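Local coordinates for uncharacterized hypothetical protein FTT_1539c (Francisella tularensis subsp. tularensis, PDB 4QVR) that is of unknown function but belongs to the DUF6844 family and probably carries a signal peptide for export from the cytoplasm, at residues T79-V84 against K305-E310; N209-Q214 against K229-Q234; Y316-G321 against A362-L367. All blocks are in the same frame, centred on the assembly; numbering follows the deposited sequence.

Contact 1: T79-V84 against K305-E310; sequences TDSKPV and KDKSGE
Loop 79-84 is docked against the capped N terminus of the short helix 309-312, with Lys82 and Pro83 lying over Glu310. Residues 79-83 and 307-310 run in nearly the same direction, 12° apart end to end, and come closest where the CA of Lys82 lies 5.5 Å from the CA of Glu310. There the carbonyl of Glu310 meets the loop: its O takes a nearly straight CA-H...O contact from Lys82 CA at 3.4 Å and lies 3.7 Å from Pro83 CD. The proline ring then crosses the Glu310 side chain at about a right angle, Pro83 CD 4.0 Å from Glu310 CG. With CG anti to the backbone N and the rest of the chain extended, Glu310 brings its carboxylate to Lys82, whose NZ forms a weak hydrogen bond of 3.4 Å to Glu310 OE1, part of a salt bridge. Asp311 is the stronger partner of that ammonium. Because Asp80 and Asp311 bring their carboxylates close together, the charge of Lys82 probably eases their repulsion.

Lys307 slides past Asp80 in the opposite direction and bends at its last torsion (chi4 -73°), which turns NZ to its firm partners, Asp315 and the carbonyl of Asp311; Asp315 also bonds to Ser81 OG. Ser308 occupies the N-cap: its OG caps a backbone N just past the segment, while the Asp311 carboxylate bonds back to Ser308 N. These two bonds are the capping box that starts helix 309-312, with loop 79-84 lying against it.

Contact 2: N209-Q214 against K229-Q234; sequences NQLKEQ and KALLSQ
Gln210 lies on the side of helix 203-213 that faces Leu231 of helix 224-246, two consecutive helices joined by a loop within the DUF6844 region. Nearest residues pair off in the same sense along both segments, Leu211 with Leu231 and then Gln214 with Gln234. No hydrogen bond passes between the segments, and Leu231 is the residue on which most of the contact converges.

At Gln210 the aliphatic base of the side chain sits over the fork of that leucine: CB is 4.0 Å from Leu231 CD2 and only slightly farther from CD1. Beyond CG the chain stays extended and crosses Leu231 at about a right angle, so that the amide NE2 of Gln210 comes to 3.9 Å from Leu231 CD2. The other methyl, Leu231 CD1, rests 3.9 Å from the backbone O of Gln210.

Next comes Leu211, the buried apolar partner. Leu211 CD2 lies 4.0 Å from Leu231 CB and reaches CD1 as well, the two leucines passing at a slant. Leu216, in the connecting loop, touches both Leu211 and Gln234, while Phe221 of the same loop lies against Ala230.

The helix ends at Gln214, the first residue to leave helical geometry. Its backbone N is shared between two weak bonds, to Gln210 O and to Leu211 O. The CB of Gln214 is directed at the other helix, and its CG lies 4.2 Å from Leu231 CD1. Leu231 has CG anti to its backbone N (chi1 -172°), which carries its methyls across to Gln210, Leu211 and Gln214. Farther along, the two glutamines meet loosely, Gln214 NE2 standing 4.2 Å from Gln234 OE1.

Contact 3: Y316-G321 against A362-L367; sequences YGIRVG and ANLVTL
Gly317 and Ile318 pass over helix 362-367 where strand 318-321 crosses it at 75°, the two axes coming within 9.6 Å, and the nearest backbone pair is Gly317 with Asn363. Ile318 drives the packing. Its CG1 stands between the backbone N and the carbonyl carbon (chi1 72°), a rotamer that sends the two branches to different helix residues. Ile318 CG1 touches Leu367 CD2 at 4.0 Å, the side chains crossing at about a right angle. Ile318 CG2 lies 3.9 Å from Asn363 CB and close to the carbonyl of the same residue, with Leu364 CD2 beside it at 4.1 Å. Leu364 goes on to meet Ile330 and Ala332 of strand 328-337, and Leu252 of strand 251-261 also packs on Ile318.

One helical turn before Leu367 the contact becomes polar. The carboxamide of Asn363 lies against the bare CA of Gly317, and a water joins the two residues, accepting from Gly317 N at 3.1 Å and from Asn363 ND2 at 2.8 Å. The amide's other bonds go to Gln139, through OD1, and weakly to the carbonyl of Tyr333.

Arg319 folds back along its own segment, its NH1 donating 2.9 Å to Tyr316 O and 2.8 Å to Ile318 O, the second bond lying in the guanidinium plane though above that of the carbonyl; NH2 adds a weak bond to Tyr316 O. The chemistry thus implies a join held by apolar packing of Ile318, with one water accepting an N-H from each side, since no direct hydrogen bond joins the segments.

From the N terminus the chain leaves helix 67-78 through residues 79-84, whose partner, 305-310, comes more than two hundred residues later. The long loop closed by contact 1 contains the three-stranded sheet of strands 117-126, 251-261 and 264-273, and nested within it lies contact 2, a short local closure between helices 203-213 and 224-246. The two sit on opposite sides of the chain's centre, their centres 53 Å apart. Contact 3 opens just after contact 1 closes, as helix 309-312 gives way to strand 318-322, and ties that edge of the four-stranded sheet to helix 349-370. Its nearest atoms are about 6 Å from contact 1 and about 25 Å from contact 2.

Contact 1: T79-V84 against K305-E310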
ATOM      1  N   THR A  79     -10.180  15.332  -1.608  1.00 67.14           N
ATOM      2  CA  THR A  79     -11.506  14.768  -1.939  1.00 69.87           C
ATOM      3  C   THR A  79     -12.157  14.131  -0.706  1.00 65.62           C
ATOM      4  O   THR A  79     -11.459  13.595   0.145  1.00 52.14           O
ATOM      5  CB  THR A  79     -11.430  13.672  -3.034  1.00 69.84           C
ATOM      6  OG1 THR A  79     -10.500  12.651  -2.631  1.00 69.72           O
ATOM      7  CG2 THR A  79     -10.997  14.250  -4.370  1.00 71.92           C
ATOM      8  N   ASP A  80     -13.487  14.217  -0.614  1.00 67.32           N
ATOM      9  CA  ASP A  80     -14.224  13.613   0.500  1.00 68.43           C
ATOM     10  C   ASP A  80     -14.077  12.111   0.430  1.00 62.68           C
ATOM     11  O   ASP A  80     -13.941  11.570  -0.667  1.00 58.23           O
ATOM     12  CB  ASP A  80     -15.713  13.987   0.452  1.00 73.34           C
ATOM     13  CG  ASP A  80     -15.983  15.417   0.926  1.00 79.96           C
ATOM     14  OD1 ASP A  80     -15.074  16.024   1.540  1.00 78.87           O
ATOM     15  OD2 ASP A  80     -17.116  15.924   0.707  1.00 86.00           O
ATOM     16  N   SER A  81     -14.089  11.453   1.596  1.00 59.67           N
ATOM     17  CA  SER A  81     -13.993   9.994   1.682  1.00 60.18           C
ATOM     18  C   SER A  81     -15.067   9.414   2.624  1.00 61.83           C
ATOM     19  O   SER A  81     -14.768   8.789   3.667  1.00 55.09           O
ATOM     20  CB  SER A  81     -12.590   9.553   2.121  1.00 63.09           C
ATOM     21  OG  SER A  81     -11.590   9.996   1.207  1.00 68.79           O
ATOM     22  N   LYS A  82     -16.323   9.619   2.239  1.00 60.24           N
ATOM     23  CA  LYS A  82     -17.469   9.116   3.003  1.00 62.21           C
ATOM     24  C   LYS A  82     -17.610   7.589   2.814  1.00 59.67           C
ATOM     25  O   LYS A  82     -17.187   7.053   1.799  1.00 60.43           O
ATOM     26  CB  LYS A  82     -18.763   9.806   2.521  1.00 63.15           C
ATOM     27  CG  LYS A  82     -18.814  11.318   2.740  1.00 68.57           C
ATOM     28  CD  LYS A  82     -20.051  11.924   2.083  1.00 72.28           C
ATOM     29  CE  LYS A  82     -20.107  13.437   2.229  1.00 77.15           C
ATOM     30  NZ  LYS A  82     -20.259  13.858   3.651  1.00 82.24           N
ATOM     31  N   PRO A  83     -18.187   6.888   3.793  1.00 61.71           N
ATOM     32  CA  PRO A  83     -18.409   5.469   3.571  1.00 61.78           C
ATOM     33  C   PRO A  83     -19.272   5.286   2.331  1.00 62.37           C
ATOM     34  O   PRO A  83     -20.280   5.977   2.175  1.00 63.60           O
ATOM     35  CB  PRO A  83     -19.190   5.040   4.816  1.00 62.63           C
ATOM     36  CG  PRO A  83     -18.742   5.993   5.869  1.00 65.67           C
ATOM     37  CD  PRO A  83     -18.601   7.300   5.150  1.00 66.44           C
ATOM     38  N   VAL A  84     -18.894   4.371   1.457  1.00 61.60           N
ATOM     39  CA  VAL A  84     -19.667   4.163   0.248  1.00 66.15           C
ATOM     40  C   VAL A  84     -21.094   3.813   0.624  1.00 68.42           C
ATOM     41  O   VAL A  84     -21.327   2.825   1.312  1.00 67.80           O
ATOM     42  CB  VAL A  84     -19.095   3.023  -0.612  1.00 66.97           C
ATOM     43  CG1 VAL A  84     -19.982   2.791  -1.828  1.00 64.52           C
ATOM     44  CG2 VAL A  84     -17.648   3.314  -1.018  1.00 64.95           C
ATOM     45  N   LYS A 305      -9.947  21.226   5.287  1.00100.03           N
ATOM     46  CA  LYS A 305     -10.710  22.454   5.495  1.00108.75           C
ATOM     47  C   LYS A 305     -11.914  22.351   6.440  1.00105.33           C
ATOM     48  O   LYS A 305     -11.780  22.599   7.649  1.00 95.05           O
ATOM     49  CB  LYS A 305     -11.150  22.990   4.108  1.00113.94           C
ATOM     50  CG  LYS A 305     -11.267  24.504   3.958  1.00115.64           C
ATOM     51  CD  LYS A 305     -12.368  25.133   4.779  1.00118.66           C
ATOM     52  CE  LYS A 305     -12.416  26.636   4.530  1.00121.39           C
ATOM     53  NZ  LYS A 305     -13.493  27.313   5.301  1.00123.97           N
ATOM     54  N   ASP A 306     -13.085  21.997   5.922  1.00106.46           N
ATOM     55  CA  ASP A 306     -14.199  21.623   6.777  1.00110.55           C
ATOM     56  C   ASP A 306     -14.546  20.177   6.463  1.00104.92           C
ATOM     57  O   ASP A 306     -15.718  19.820   6.310  1.00113.32           O
ATOM     58  CB  ASP A 306     -15.398  22.575   6.639  1.00114.23           C
ATOM     59  CG  ASP A 306     -15.143  23.929   7.292  1.00118.97           C
ATOM     60  OD1 ASP A 306     -14.175  24.614   6.917  1.00118.40           O
ATOM     61  OD2 ASP A 306     -15.924  24.316   8.183  1.00122.40           O
ATOM     62  N   LYS A 307     -13.502  19.349   6.381  1.00 96.02           N
ATOM     63  CA  LYS A 307     -13.658  17.931   6.103  1.00 86.80           C
ATOM     64  C   LYS A 307     -14.138  17.317   7.429  1.00 79.61           C
ATOM     65  O   LYS A 307     -13.382  17.207   8.392  1.00 83.67           O
ATOM     66  CB  LYS A 307     -12.334  17.342   5.583  1.00 84.44           C
ATOM     67  CG  LYS A 307     -12.466  16.149   4.619  1.00 83.54           C
ATOM     68  CD  LYS A 307     -11.173  15.946   3.816  1.00 80.37           C
ATOM     69  CE  LYS A 307     -11.224  14.845   2.748  1.00 83.36           C
ATOM     70  NZ  LYS A 307     -11.212  13.401   3.204  1.00 77.46           N
ATOM     71  N   SER A 308     -15.426  16.996   7.481  1.00 64.77           N
ATOM     72  CA  SER A 308     -16.047  16.413   8.653  1.00 62.24           C
ATOM     73  C   SER A 308     -15.582  14.970   8.904  1.00 58.58           C
ATOM     74  O   SER A 308     -14.946  14.351   8.054  1.00 58.30           O
ATOM     75  CB  SER A 308     -17.558  16.376   8.460  1.00 61.59           C
ATOM     76  OG  SER A 308     -17.877  15.393   7.493  1.00 57.75           O
ATOM     77  N   GLY A 309     -15.959  14.431  10.062  1.00 56.67           N
ATOM     78  CA  GLY A 309     -15.598  13.072  10.457  1.00 55.04           C
ATOM     79  C   GLY A 309     -16.048  12.032   9.453  1.00 53.04           C
ATOM     80  O   GLY A 309     -15.296  11.124   9.099  1.00 51.05           O
ATOM     81  N   GLU A 310     -17.282  12.173   9.003  1.00 51.62           N
ATOM     82  CA  GLU A 310     -17.840  11.286   8.019  1.00 54.13           C
ATOM     83  C   GLU A 310     -16.992  11.334   6.747  1.00 52.18           C
ATOM     84  O   GLU A 310     -16.746  10.316   6.144  1.00 53.85           O
ATOM     85  CB  GLU A 310     -19.275  11.695   7.694  1.00 56.09           C
ATOM     86  CG  GLU A 310     -19.977  10.726   6.758  1.00 60.76           C
ATOM     87  CD  GLU A 310     -21.360  11.194   6.317  1.00 65.31           C
ATOM     88  OE1 GLU A 310     -21.667  12.398   6.441  1.00 70.38           O
ATOM     89  OE2 GLU A 310     -22.135  10.355   5.807  1.00 69.08           O
TER

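Contact 2: N209-Q214 against K229-Q234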
ATOM      1  N   ASN A 209      27.912 -26.070 -11.043  1.00 50.28           N
ATOM      2  CA  ASN A 209      28.054 -25.337  -9.793  1.00 47.54           C
ATOM      3  C   ASN A 209      27.051 -24.165  -9.736  1.00 48.12           C
ATOM      4  O   ASN A 209      26.434 -23.898  -8.701  1.00 47.82           O
ATOM      5  CB  ASN A 209      29.478 -24.794  -9.604  1.00 51.24           C
ATOM      6  CG  ASN A 209      30.491 -25.856  -9.163  1.00 56.59           C
ATOM      7  OD1 ASN A 209      30.239 -27.074  -9.189  1.00 54.52           O
ATOM      8  ND2 ASN A 209      31.661 -25.378  -8.751  1.00 59.82           N
ATOM      9  N   GLN A 210      26.897 -23.467 -10.847  1.00 45.63           N
ATOM     10  CA  GLN A 210      25.972 -22.337 -10.893  1.00 49.66           C
ATOM     11  C   GLN A 210      24.536 -22.791 -10.737  1.00 47.83           C
ATOM     12  O   GLN A 210      23.734 -22.112 -10.109  1.00 48.86           O
ATOM     13  CB  GLN A 210      26.129 -21.582 -12.191  1.00 52.98           C
ATOM     14  CG  GLN A 210      27.445 -20.849 -12.312  1.00 55.53           C
ATOM     15  CD  GLN A 210      27.511 -20.085 -13.606  1.00 62.22           C
ATOM     16  OE1 GLN A 210      27.191 -18.894 -13.648  1.00 70.35           O
ATOM     17  NE2 GLN A 210      27.824 -20.775 -14.679  1.00 62.74           N
ATOM     18  N   LEU A 211      24.188 -23.918 -11.340  1.00 47.38           N
ATOM     19  CA  LEU A 211      22.839 -24.438 -11.154  1.00 52.81           C
ATOM     20  C   LEU A 211      22.610 -24.771  -9.684  1.00 49.77           C
ATOM     21  O   LEU A 211      21.607 -24.398  -9.128  1.00 53.47           O
ATOM     22  CB  LEU A 211      22.592 -25.687 -11.977  1.00 54.59           C
ATOM     23  CG  LEU A 211      22.536 -25.551 -13.496  1.00 62.79           C
ATOM     24  CD1 LEU A 211      22.424 -26.942 -14.111  1.00 68.62           C
ATOM     25  CD2 LEU A 211      21.369 -24.690 -13.935  1.00 65.88           C
ATOM     26  N   LYS A 212      23.542 -25.484  -9.067  1.00 45.49           N
ATOM     27  CA  LYS A 212      23.385 -25.859  -7.673  1.00 48.76           C
ATOM     28  C   LYS A 212      23.323 -24.657  -6.783  1.00 48.87           C
ATOM     29  O   LYS A 212      22.642 -24.675  -5.770  1.00 53.37           O
ATOM     30  CB  LYS A 212      24.520 -26.749  -7.202  1.00 51.65           C
ATOM     31  CG  LYS A 212      24.527 -28.149  -7.772  1.00 55.06           C
ATOM     32  CD  LYS A 212      25.775 -28.881  -7.293  1.00 60.59           C
ATOM     33  CE  LYS A 212      25.894 -30.282  -7.868  1.00 69.09           C
ATOM     34  NZ  LYS A 212      27.202 -30.907  -7.506  1.00 79.88           N
ATOM     35  N   GLU A 213      24.066 -23.615  -7.118  1.00 49.95           N
ATOM     36  CA  GLU A 213      24.023 -22.406  -6.303  1.00 49.27           C
ATOM     37  C   GLU A 213      22.591 -21.858  -6.228  1.00 50.75           C
ATOM     38  O   GLU A 213      22.149 -21.357  -5.186  1.00 49.44           O
ATOM     39  CB  GLU A 213      24.955 -21.361  -6.888  1.00 50.80           C
ATOM     40  CG  GLU A 213      24.974 -20.039  -6.140  1.00 55.43           C
ATOM     41  CD  GLU A 213      25.878 -19.021  -6.816  1.00 57.98           C
ATOM     42  OE1 GLU A 213      25.890 -17.874  -6.346  1.00 63.59           O
ATOM     43  OE2 GLU A 213      26.568 -19.362  -7.822  1.00 59.81           O
ATOM     44  N   GLN A 214      21.878 -21.975  -7.345  1.00 52.66           N
ATOM     45  CA  GLN A 214      20.502 -21.507  -7.469  1.00 58.30           C
ATOM     46  C   GLN A 214      19.505 -22.553  -6.990  1.00 61.94           C
ATOM     47  O   GLN A 214      18.307 -22.366  -7.138  1.00 65.72           O
ATOM     48  CB  GLN A 214      20.186 -21.125  -8.938  1.00 57.81           C
ATOM     49  CG  GLN A 214      21.137 -20.084  -9.534  1.00 60.09           C
ATOM     50  CD  GLN A 214      21.157 -18.767  -8.760  1.00 67.76           C
ATOM     51  OE1 GLN A 214      22.223 -18.273  -8.342  1.00 67.78           O
ATOM     52  NE2 GLN A 214      19.981 -18.205  -8.539  1.00 73.50           N
ATOM     53  N   LYS A 229      19.939 -22.577 -20.337  1.00 87.44           N
ATOM     54  CA  LYS A 229      18.682 -21.816 -20.403  1.00 93.06           C
ATOM     55  C   LYS A 229      17.942 -21.801 -19.076  1.00 83.60           C
ATOM     56  O   LYS A 229      17.333 -20.805 -18.720  1.00 84.81           O
ATOM     57  CB  LYS A 229      17.753 -22.336 -21.511  1.00 99.83           C
ATOM     58  CG  LYS A 229      17.119 -23.700 -21.273  1.00105.75           C
ATOM     59  CD  LYS A 229      16.231 -24.083 -22.458  1.00120.86           C
ATOM     60  CE  LYS A 229      15.652 -25.484 -22.311  1.00126.34           C
ATOM     61  NZ  LYS A 229      14.922 -25.943 -23.531  1.00135.41           N
ATOM     62  N   ALA A 230      17.987 -22.917 -18.356  1.00 81.69           N
ATOM     63  CA  ALA A 230      17.326 -23.007 -17.062  1.00 74.49           C
ATOM     64  C   ALA A 230      17.964 -22.003 -16.137  1.00 67.16           C
ATOM     65  O   ALA A 230      17.298 -21.436 -15.273  1.00 62.79           O
ATOM     66  CB  ALA A 230      17.456 -24.400 -16.486  1.00 73.78           C
ATOM     67  N   LEU A 231      19.255 -21.775 -16.368  1.00 64.66           N
ATOM     68  CA  LEU A 231      20.067 -20.852 -15.598  1.00 63.16           C
ATOM     69  C   LEU A 231      19.792 -19.396 -15.942  1.00 63.90           C
ATOM     70  O   LEU A 231      19.584 -18.583 -15.034  1.00 63.84           O
ATOM     71  CB  LEU A 231      21.532 -21.166 -15.847  1.00 66.21           C
ATOM     72  CG  LEU A 231      22.594 -20.472 -15.018  1.00 68.67           C
ATOM     73  CD1 LEU A 231      22.365 -20.739 -13.531  1.00 68.09           C
ATOM     74  CD2 LEU A 231      23.965 -20.992 -15.455  1.00 68.56           C
ATOM     75  N   LEU A 232      19.791 -19.060 -17.235  0.50 66.03           N
ATOM     76  CA  LEU A 232      19.521 -17.674 -17.659  0.50 70.43           C
ATOM     77  C   LEU A 232      18.099 -17.329 -17.257  0.50 68.46           C
ATOM     78  O   LEU A 232      17.818 -16.207 -16.850  0.50 66.98           O
ATOM     79  CB  LEU A 232      19.694 -17.472 -19.176  0.50 74.91           C
ATOM     80  CG  LEU A 232      18.518 -17.758 -20.118  0.50 79.15           C
ATOM     81  CD1 LEU A 232      17.395 -16.760 -19.894  0.50 81.78           C
ATOM     82  CD2 LEU A 232      18.959 -17.677 -21.569  0.50 83.72           C
ATOM     83  N   SER A 233      17.211 -18.316 -17.358  1.00 69.05           N
ATOM     84  CA  SER A 233      15.808 -18.146 -16.970  1.00 71.68           C
ATOM     85  C   SER A 233      15.693 -17.800 -15.490  1.00 66.65           C
ATOM     86  O   SER A 233      14.921 -16.909 -15.102  1.00 68.31           O
ATOM     87  CB  SER A 233      15.033 -19.422 -17.239  1.00 74.21           C
ATOM     88  OG  SER A 233      13.775 -19.354 -16.620  1.00 78.18           O
ATOM     89  N   GLN A 234      16.439 -18.520 -14.655  1.00 63.97           N
ATOM     90  CA  GLN A 234      16.455 -18.219 -13.231  1.00 63.70           C
ATOM     91  C   GLN A 234      16.911 -16.801 -13.013  1.00 59.00           C
ATOM     92  O   GLN A 234      16.304 -16.085 -12.225  1.00 59.36           O
ATOM     93  CB  GLN A 234      17.352 -19.159 -12.429  1.00 69.26           C
ATOM     94  CG  GLN A 234      16.622 -20.345 -11.847  1.00 77.10           C
ATOM     95  CD  GLN A 234      15.751 -19.963 -10.668  1.00 83.52           C
ATOM     96  OE1 GLN A 234      16.081 -19.054  -9.903  1.00 88.96           O
ATOM     97  NE2 GLN A 234      14.646 -20.673 -10.497  1.00 91.67           N
TER

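Contact 3: Y316-G321 against A362-L367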
ATOM      1  N   TYR A 316      -7.607   5.589   4.635  1.00 38.35           N
ATOM      2  CA  TYR A 316      -6.681   4.642   5.219  1.00 36.48           C
ATOM      3  C   TYR A 316      -5.298   4.772   4.538  1.00 35.95           C
ATOM      4  O   TYR A 316      -5.187   5.257   3.381  1.00 34.34           O
ATOM      5  CB  TYR A 316      -7.236   3.235   5.025  1.00 36.37           C
ATOM      6  CG  TYR A 316      -8.362   2.921   5.963  1.00 38.39           C
ATOM      7  CD1 TYR A 316      -9.652   3.329   5.689  1.00 38.81           C
ATOM      8  CD2 TYR A 316      -8.132   2.235   7.146  1.00 38.91           C
ATOM      9  CE1 TYR A 316     -10.689   3.055   6.570  1.00 39.32           C
ATOM     10  CE2 TYR A 316      -9.170   1.963   8.029  1.00 39.61           C
ATOM     11  CZ  TYR A 316     -10.439   2.391   7.731  1.00 38.85           C
ATOM     12  OH  TYR A 316     -11.479   2.144   8.599  1.00 45.95           O
ATOM     13  N   GLY A 317      -4.255   4.356   5.247  1.00 34.01           N
ATOM     14  CA  GLY A 317      -2.917   4.370   4.694  1.00 34.76           C
ATOM     15  C   GLY A 317      -2.207   5.686   4.771  1.00 39.25           C
ATOM     16  O   GLY A 317      -2.518   6.521   5.626  1.00 39.99           O
ATOM     17  N   ILE A 318      -1.224   5.852   3.885  1.00 41.07           N
ATOM     18  CA  ILE A 318      -0.424   7.060   3.818  1.00 42.27           C
ATOM     19  C   ILE A 318      -0.655   7.776   2.495  1.00 41.57           C
ATOM     20  O   ILE A 318      -1.164   7.187   1.527  1.00 38.73           O
ATOM     21  CB  ILE A 318       1.078   6.747   3.990  1.00 46.88           C
ATOM     22  CG1 ILE A 318       1.677   6.049   2.765  1.00 46.80           C
ATOM     23  CG2 ILE A 318       1.292   5.885   5.207  1.00 49.04           C
ATOM     24  CD1 ILE A 318       2.003   6.995   1.634  1.00 47.24           C
ATOM     25  N   ARG A 319      -0.319   9.062   2.473  1.00 40.71           N
ATOM     26  CA  ARG A 319      -0.425   9.879   1.265  1.00 42.43           C
ATOM     27  C   ARG A 319       0.761  10.799   1.225  1.00 46.18           C
ATOM     28  O   ARG A 319       1.288  11.168   2.264  1.00 49.86           O
ATOM     29  CB  ARG A 319      -1.672  10.779   1.278  1.00 44.22           C
ATOM     30  CG  ARG A 319      -3.025  10.086   1.347  1.00 42.39           C
ATOM     31  CD  ARG A 319      -3.369   9.297   0.086  1.00 41.50           C
ATOM     32  NE  ARG A 319      -4.676   8.724   0.291  1.00 37.63           N
ATOM     33  CZ  ARG A 319      -4.915   7.588   0.915  1.00 36.77           C
ATOM     34  NH1 ARG A 319      -3.924   6.815   1.342  1.00 34.74           N
ATOM     35  NH2 ARG A 319      -6.169   7.206   1.087  1.00 39.93           N
ATOM     36  N   VAL A 320       1.165  11.194   0.031  1.00 47.54           N
ATOM     37  CA  VAL A 320       2.218  12.153  -0.106  1.00 50.77           C
ATOM     38  C   VAL A 320       1.591  13.425  -0.601  1.00 53.62           C
ATOM     39  O   VAL A 320       0.771  13.415  -1.511  1.00 50.67           O
ATOM     40  CB  VAL A 320       3.319  11.715  -1.081  1.00 52.96           C
ATOM     41  CG1 VAL A 320       4.313  12.841  -1.294  1.00 58.39           C
ATOM     42  CG2 VAL A 320       4.042  10.489  -0.544  1.00 55.58           C
ATOM     43  N   GLY A 321       1.978  14.525   0.023  1.00 55.86           N
ATOM     44  CA  GLY A 321       1.509  15.836  -0.370  1.00 60.14           C
ATOM     45  C   GLY A 321       2.689  16.787  -0.395  1.00 63.88           C
ATOM     46  O   GLY A 321       3.830  16.401  -0.075  1.00 61.57           O
ATOM     47  N   ALA A 362       1.615   2.801  12.612  1.00 59.01           N
ATOM     48  CA  ALA A 362       1.872   1.528  11.967  1.00 57.17           C
ATOM     49  C   ALA A 362       1.853   1.690  10.429  1.00 53.21           C
ATOM     50  O   ALA A 362       2.576   0.998   9.709  1.00 59.50           O
ATOM     51  CB  ALA A 362       0.873   0.479  12.427  1.00 58.44           C
ATOM     52  N   ASN A 363       1.032   2.599   9.919  1.00 50.66           N
ATOM     53  CA  ASN A 363       0.996   2.865   8.484  1.00 43.51           C
ATOM     54  C   ASN A 363       2.356   3.406   7.996  1.00 45.34           C
ATOM     55  O   ASN A 363       2.845   3.049   6.914  1.00 43.59           O
ATOM     56  CB  ASN A 363      -0.126   3.848   8.151  1.00 45.40           C
ATOM     57  CG  ASN A 363      -1.507   3.202   8.137  1.00 43.30           C
ATOM     58  OD1 ASN A 363      -1.666   2.025   7.840  1.00 48.27           O
ATOM     59  ND2 ASN A 363      -2.506   3.988   8.400  1.00 44.08           N
ATOM     60  N   LEU A 364       2.975   4.272   8.794  1.00 46.30           N
ATOM     61  CA  LEU A 364       4.287   4.800   8.456  1.00 49.20           C
ATOM     62  C   LEU A 364       5.362   3.717   8.553  1.00 50.28           C
ATOM     63  O   LEU A 364       6.239   3.645   7.704  1.00 53.71           O
ATOM     64  CB  LEU A 364       4.650   6.007   9.329  1.00 52.60           C
ATOM     65  CG  LEU A 364       3.806   7.269   9.066  1.00 53.48           C
ATOM     66  CD1 LEU A 364       4.135   8.327  10.105  1.00 58.00           C
ATOM     67  CD2 LEU A 364       4.014   7.806   7.649  1.00 48.77           C
ATOM     68  N   VAL A 365       5.287   2.867   9.566  1.00 50.56           N
ATOM     69  CA  VAL A 365       6.256   1.778   9.709  1.00 51.85           C
ATOM     70  C   VAL A 365       6.242   0.875   8.476  1.00 50.58           C
ATOM     71  O   VAL A 365       7.281   0.540   7.934  1.00 51.51           O
ATOM     72  CB  VAL A 365       5.986   0.956  10.981  1.00 57.43           C
ATOM     73  CG1 VAL A 365       6.807  -0.342  10.985  1.00 59.44           C
ATOM     74  CG2 VAL A 365       6.277   1.795  12.235  1.00 59.42           C
ATOM     75  N   THR A 366       5.055   0.518   8.014  1.00 46.47           N
ATOM     76  CA  THR A 366       4.907  -0.294   6.830  1.00 48.10           C
ATOM     77  C   THR A 366       5.463   0.395   5.549  1.00 47.30           C
ATOM     78  O   THR A 366       6.027  -0.245   4.639  1.00 45.51           O
ATOM     79  CB  THR A 366       3.403  -0.583   6.650  1.00 47.75           C
ATOM     80  OG1 THR A 366       2.935  -1.260   7.820  1.00 48.50           O
ATOM     81  CG2 THR A 366       3.161  -1.434   5.448  1.00 46.35           C
ATOM     82  N   LEU A 367       5.265   1.696   5.474  1.00 45.75           N
ATOM     83  CA  LEU A 367       5.753   2.487   4.355  1.00 44.92           C
ATOM     84  C   LEU A 367       7.273   2.429   4.290  1.00 48.08           C
ATOM     85  O   LEU A 367       7.869   2.180   3.265  1.00 46.86           O
ATOM     86  CB  LEU A 367       5.350   3.949   4.552  1.00 43.51           C
ATOM     87  CG  LEU A 367       5.925   4.941   3.545  1.00 42.30           C
ATOM     88  CD1 LEU A 367       5.421   4.562   2.155  1.00 41.21           C
ATOM     89  CD2 LEU A 367       5.529   6.359   3.939  1.00 42.22           C
TER
HETATM   90  O   HOH W   1      -5.207   3.515   8.049  1.00 37.81           O